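Local coordinates for D-ribose pyranase (PDB 1OGD), which probably catalyses the interconversion of the beta-pyranose and beta-furanose forms of D-ribose, working as a decamer built from two pentamers, at residues 37-42 against 111-116; 63-68 against 124-129. All coordinates share one frame; numbering follows the deposited sequence.

Contact 1: 37-42 against 111-116; sequences VLKIDL and VIRTGE
Asp41 and Arg113 stand side by side on one face of two neighbouring parallel strands and point the same way, and a salt bridge joins their ends: Arg113 NH1 lies 2.8 Å from Asp41 OD1. The carboxylate sits at the edge of the guanidinium, near its plane, while the two planes are turned 74° apart; NH1 meets OD1 on the syn side, somewhat out of the carboxylate plane. Arg113 reaches this place because CG is anti to the backbone N and the chain stays extended to NE, which lays its methylenes along the Asp41 carboxylate. On the same face Lys39 runs alongside, its CE 3.9 Å from Arg113 CD; its ammonium is engaged by Asp17 of a third subunit. Asp41 OD2 bonds Ser43 and OD1 is also hydrogen-bonded to Ser9 OG of a second subunit, while Arg113 NH2 bonds Ala29 O and NH1 also bonds Leu7 O of that second subunit. Replacing Arg113 by alanine is likely to leave the buried Asp41 carboxylate without this countercharge and both carbonyls without this donor.

The other face is apolar. There Leu42 and Ile112 lie side by side, Leu42 CD1 3.6 Å from Ile112 CG2, and helix 9-17 packs on Ile40 and Ile112. The backbones are tied by four bonds, the straightest (176° at the hydrogen) from Ile40 N to Val111 O at 2.9 Å. With Lys39, Ile40 and Asp41 paired to Val111, Ile112 and Arg113 and axes 23° apart, this is regular parallel pairing between strand 38-41, the outermost within this chain, and strand 110-113, with the Asp41-Arg113 pair built into a subunit interface.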
loop_
_atom_site.group_PDB
_atom_site.type_symbol
_atom_site.label_atom_id
_atom_site.label_comp_id
_atom_site.label_asym_id
_atom_site.label_seq_id
_atom_site.Cartn_x
_atom_site.Cartn_y
_atom_site.Cartn_z
ATOM N N VAL A 37 15.421 -8.303 0.664
ATOM C CA VAL A 37 15.454 -9.464 1.546
ATOM C C VAL A 37 15.031 -9.062 2.951
ATOM O O VAL A 37 15.538 -8.088 3.504
ATOM C CB VAL A 37 16.867 -10.103 1.595
ATOM C CG1 VAL A 37 16.884 -11.270 2.578
ATOM C CG2 VAL A 37 17.258 -10.588 0.207
ATOM N N LEU A 38 14.091 -9.814 3.518
ATOM C CA LEU A 38 13.593 -9.536 4.856
ATOM C C LEU A 38 14.694 -9.640 5.904
ATOM O O LEU A 38 15.464 -10.605 5.929
ATOM C CB LEU A 38 12.468 -10.506 5.215
ATOM C CG LEU A 38 11.909 -10.379 6.634
ATOM C CD1 LEU A 38 11.212 -9.025 6.806
ATOM C CD2 LEU A 38 10.931 -11.525 6.898
ATOM N N LYS A 39 14.744 -8.651 6.784
ATOM C CA LYS A 39 15.739 -8.613 7.839
ATOM C C LYS A 39 15.091 -8.707 9.216
ATOM O O LYS A 39 14.238 -7.901 9.575
ATOM C CB LYS A 39 16.541 -7.316 7.726
ATOM C CG LYS A 39 17.621 -7.120 8.772
ATOM C CD LYS A 39 18.254 -5.765 8.543
ATOM C CE LYS A 39 19.368 -5.468 9.504
ATOM N NZ LYS A 39 19.923 -4.132 9.179
ATOM N N ILE A 40 15.502 -9.705 9.989
ATOM C CA ILE A 40 14.978 -9.887 11.332
ATOM C C ILE A 40 16.172 -9.725 12.263
ATOM O O ILE A 40 17.054 -10.582 12.315
ATOM C CB ILE A 40 14.348 -11.278 11.484
ATOM C CG1 ILE A 40 13.217 -11.438 10.462
ATOM C CG2 ILE A 40 13.809 -11.451 12.889
ATOM C CD1 ILE A 40 12.603 -12.835 10.400
ATOM N N ASP A 41 16.195 -8.613 12.988
ATOM C CA ASP A 41 17.305 -8.291 13.876
ATOM C C ASP A 41 17.033 -8.698 15.326
ATOM O O ASP A 41 16.174 -8.122 15.992
ATOM C CB ASP A 41 17.583 -6.790 13.771
ATOM C CG ASP A 41 18.910 -6.386 14.378
ATOM O OD1 ASP A 41 19.298 -5.215 14.176
ATOM O OD2 ASP A 41 19.560 -7.219 15.053
ATOM N N LEU A 42 17.778 -9.693 15.805
ATOM C CA LEU A 42 17.618 -10.195 17.166
ATOM C C LEU A 42 18.653 -9.625 18.120
ATOM O O LEU A 42 18.573 -9.849 19.328
ATOM C CB LEU A 42 17.732 -11.727 17.186
ATOM C CG LEU A 42 16.755 -12.541 16.328
ATOM C CD1 LEU A 42 17.150 -14.014 16.359
ATOM C CD2 LEU A 42 15.333 -12.347 16.843
ATOM N N VAL A 111 17.243 -12.745 6.456
ATOM C CA VAL A 111 18.557 -12.672 7.063
ATOM C C VAL A 111 18.286 -12.420 8.532
ATOM O O VAL A 111 17.547 -11.502 8.886
ATOM C CB VAL A 111 19.403 -11.510 6.490
ATOM C CG1 VAL A 111 20.721 -11.394 7.258
ATOM C CG2 VAL A 111 19.683 -11.752 5.013
ATOM N N ILE A 112 18.857 -13.264 9.386
ATOM C CA ILE A 112 18.684 -13.118 10.820
ATOM C C ILE A 112 19.972 -12.516 11.367
ATOM O O ILE A 112 21.038 -13.132 11.316
ATOM C CB ILE A 112 18.396 -14.480 11.470
ATOM C CG1 ILE A 112 17.203 -15.130 10.761
ATOM C CG2 ILE A 112 18.087 -14.299 12.935
ATOM C CD1 ILE A 112 17.025 -16.600 11.048
ATOM N N ARG A 113 19.871 -11.295 11.875
ATOM C CA ARG A 113 21.029 -10.598 12.402
ATOM C C ARG A 113 21.216 -10.883 13.888
ATOM O O ARG A 113 20.319 -10.642 14.689
ATOM C CB ARG A 113 20.872 -9.088 12.177
ATOM C CG ARG A 113 22.085 -8.264 12.577
ATOM C CD ARG A 113 21.884 -6.797 12.211
ATOM N NE ARG A 113 23.071 -5.991 12.474
ATOM C CZ ARG A 113 23.122 -4.988 13.346
ATOM N NH1 ARG A 113 22.052 -4.653 14.056
ATOM N NH2 ARG A 113 24.249 -4.312 13.508
ATOM N N THR A 114 22.389 -11.402 14.244
ATOM C CA THR A 114 22.698 -11.702 15.637
ATOM C C THR A 114 23.615 -10.595 16.160
ATOM O O THR A 114 23.971 -9.675 15.420
ATOM C CB THR A 114 23.430 -13.047 15.770
ATOM O OG1 THR A 114 24.724 -12.945 15.166
ATOM C CG2 THR A 114 22.648 -14.153 15.076
ATOM N N GLY A 115 23.997 -10.683 17.429
ATOM C CA GLY A 115 24.870 -9.670 17.995
ATOM C C GLY A 115 26.329 -10.072 17.904
ATOM O O GLY A 115 27.185 -9.462 18.542
ATOM N N GLU A 116 26.608 -11.094 17.099
ATOM C CA GLU A 116 27.959 -11.611 16.924
ATOM C C GLU A 116 28.934 -10.590 16.348
ATOM O O GLU A 116 28.743 -10.091 15.236
ATOM C CB GLU A 116 27.932 -12.841 16.020
ATOM C CG GLU A 116 29.244 -13.610 15.968
ATOM C CD GLU A 116 29.596 -14.235 17.307
ATOM O OE1 GLU A 116 28.742 -14.955 17.864
ATOM O OE2 GLU A 116 30.724 -14.011 17.800
#

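Contact 2: 63-68 against 124-129; sequences AVEKVI and ILQAGV
Ile68 and Ile124 meet at their beta-carbons, Ile68 CB 4.0 Å from Ile124 CB, across an antiparallel hydrogen-bonded pair; Phe101 and Leu104 of helix 98-104 cover Ile124, and Leu104 also reaches Ile68. On the reverse face Leu125 divides its two methyls between partners. Leu125 CD2 lies 4.1 Å from Val67 CG1, with the two side chains pointing the same way, whereas CD1 turns to Val64 CG2, an approach at a slant. With chi1 of -57°, Leu125 CG is opposite its own carbonyl carbon, and the fork of the side chain spans both valines. Phe88 and Met62 add to this cluster.

Backbone bonds hold the pairing on both sides of this core: Ile68 and Ile124 exchange two, and Gln126 N gives one to Lys66 O at 2.8 Å. Gln126 O then accepts from Glu65 N at 2.9 Å, so Glu65 and Lys66 both stand opposite the single residue Gln126. Beyond that step Gly128 N bonds Ala63 O at 2.7 Å, approaching from above the carbonyl plane. A beta-carbon on Gly128 would point toward 63-68 and fall about 3.2 Å from Glu65 CB, so a side chain here would probably be hard to fit.

At the polar edge Glu65 CG takes the crowded position between N and carbonyl carbon (chi1 61°), which lays the chain over Ala127 and Gly128, with CG 3.4 Å from Ala127 O. Its OE1 is hydrogen-bonded to His20 NE2, the inferred proton donor, and Lys66 NZ forms a salt bridge with Glu94 OE1 of strand 92-96. The one-residue shift in pairing defines a classic beta bulge, here placing a glutamate beside the probable catalytic histidine.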
loop_
_atom_site.group_PDB
_atom_site.type_symbol
_atom_site.label_atom_id
_atom_site.label_comp_id
_atom_site.label_asym_id
_atom_site.label_seq_id
_atom_site.Cartn_x
_atom_site.Cartn_y
_atom_site.Cartn_z
ATOM N N ALA A 63 14.589 -28.307 9.461
ATOM C CA ALA A 63 15.259 -29.435 8.834
ATOM C C ALA A 63 16.245 -28.866 7.805
ATOM O O ALA A 63 15.841 -28.332 6.770
ATOM C CB ALA A 63 14.245 -30.335 8.146
ATOM N N VAL A 64 17.537 -28.981 8.097
ATOM C CA VAL A 64 18.581 -28.469 7.214
ATOM C C VAL A 64 19.257 -29.582 6.415
ATOM O O VAL A 64 19.720 -30.566 6.995
ATOM C CB VAL A 64 19.663 -27.735 8.029
ATOM C CG1 VAL A 64 20.699 -27.135 7.096
ATOM C CG2 VAL A 64 19.015 -26.659 8.909
ATOM N N GLU A 65 19.317 -29.434 5.093
ATOM C CA GLU A 65 19.966 -30.447 4.264
ATOM C C GLU A 65 21.343 -30.014 3.777
ATOM O O GLU A 65 22.114 -30.831 3.278
ATOM C CB GLU A 65 19.102 -30.821 3.054
ATOM C CG GLU A 65 18.803 -29.681 2.095
ATOM C CD GLU A 65 18.246 -30.169 0.764
ATOM O OE1 GLU A 65 17.645 -31.268 0.733
ATOM O OE2 GLU A 65 18.397 -29.450 -0.248
ATOM N N LYS A 66 21.660 -28.732 3.926
ATOM C CA LYS A 66 22.955 -28.226 3.484
ATOM C C LYS A 66 23.259 -26.878 4.125
ATOM O O LYS A 66 22.374 -26.031 4.261
ATOM C CB LYS A 66 22.969 -28.091 1.961
ATOM C CG LYS A 66 24.281 -27.598 1.379
ATOM C CD LYS A 66 24.166 -27.467 -0.132
ATOM C CE LYS A 66 25.454 -26.960 -0.753
ATOM N NZ LYS A 66 25.325 -26.792 -2.229
ATOM N N VAL A 67 24.514 -26.695 4.522
ATOM C CA VAL A 67 24.953 -25.457 5.148
ATOM C C VAL A 67 26.006 -24.824 4.251
ATOM O O VAL A 67 26.805 -25.527 3.629
ATOM C CB VAL A 67 25.575 -25.715 6.536
ATOM C CG1 VAL A 67 25.876 -24.394 7.224
ATOM C CG2 VAL A 67 24.629 -26.560 7.387
ATOM N N ILE A 68 26.002 -23.497 4.177
ATOM C CA ILE A 68 26.962 -22.782 3.348
ATOM C C ILE A 68 27.595 -21.661 4.158
ATOM O O ILE A 68 26.897 -20.847 4.759
ATOM C CB ILE A 68 26.279 -22.184 2.098
ATOM C CG1 ILE A 68 25.572 -23.293 1.321
ATOM C CG2 ILE A 68 27.308 -21.504 1.207
ATOM C CD1 ILE A 68 24.741 -22.802 0.159
ATOM N N ILE A 124 24.425 -19.890 5.636
ATOM C CA ILE A 124 23.146 -20.059 4.974
ATOM C C ILE A 124 22.669 -21.479 5.247
ATOM O O ILE A 124 23.418 -22.443 5.047
ATOM C CB ILE A 124 23.277 -19.875 3.445
ATOM C CG1 ILE A 124 23.512 -18.398 3.119
ATOM C CG2 ILE A 124 22.030 -20.401 2.742
ATOM C CD1 ILE A 124 23.810 -18.139 1.649
ATOM N N LEU A 125 21.437 -21.609 5.727
ATOM C CA LEU A 125 20.871 -22.927 5.986
ATOM C C LEU A 125 19.895 -23.222 4.858
ATOM O O LEU A 125 18.973 -22.443 4.608
ATOM C CB LEU A 125 20.130 -22.954 7.325
ATOM C CG LEU A 125 20.918 -22.573 8.578
ATOM C CD1 LEU A 125 20.019 -22.701 9.798
ATOM C CD2 LEU A 125 22.141 -23.467 8.713
ATOM N N GLN A 126 20.114 -24.330 4.161
ATOM C CA GLN A 126 19.237 -24.717 3.067
ATOM C C GLN A 126 18.246 -25.756 3.574
ATOM O O GLN A 126 18.635 -26.824 4.054
ATOM C CB GLN A 126 20.048 -25.286 1.905
ATOM C CG GLN A 126 19.253 -25.390 0.615
ATOM C CD GLN A 126 20.093 -25.860 -0.550
ATOM O OE1 GLN A 126 20.156 -27.055 -0.844
ATOM N NE2 GLN A 126 20.759 -24.921 -1.217
ATOM N N ALA A 127 16.962 -25.430 3.460
ATOM C CA ALA A 127 15.885 -26.294 3.929
ATOM C C ALA A 127 15.814 -27.666 3.272
ATOM O O ALA A 127 15.919 -27.798 2.054
ATOM C CB ALA A 127 14.547 -25.580 3.760
ATOM N N GLY A 128 15.621 -28.687 4.099
ATOM C CA GLY A 128 15.496 -30.035 3.579
ATOM C C GLY A 128 14.021 -30.361 3.466
ATOM O O GLY A 128 13.192 -29.454 3.379
ATOM N N VAL A 129 13.681 -31.644 3.467
ATOM C CA VAL A 129 12.284 -32.051 3.377
ATOM C C VAL A 129 11.993 -33.112 4.444
ATOM O O VAL A 129 12.879 -33.892 4.811
ATOM C CB VAL A 129 11.964 -32.577 1.953
ATOM C CG1 VAL A 129 12.760 -33.834 1.669
ATOM C CG2 VAL A 129 10.468 -32.811 1.800
#

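How the contacts relate
Both contacts belong to one mixed sheet, six-stranded within this chain and ordered 38-41, 110-113, 23-27, 123-127, 64-70, 92-96. Contact 1 joins the first two strands in parallel and contact 2 the fourth and fifth antiparallel; strand 23-27 separates them, bonding to both through backbone atoms. Their centres are 18 Å apart, on opposite sides of the chain's centre, and their nearest atoms about 7 Å apart. Strands 110-113 and 123-127 follow each other in sequence, with substrate-binding Tyr120 to Asn122 between them. A bound beta-D-ribopyranose lies about 9 Å from the Arg113 side chain, and one lies about 7 Å from that of Glu65, so both contacts sit near ribose sites without touching the sugar.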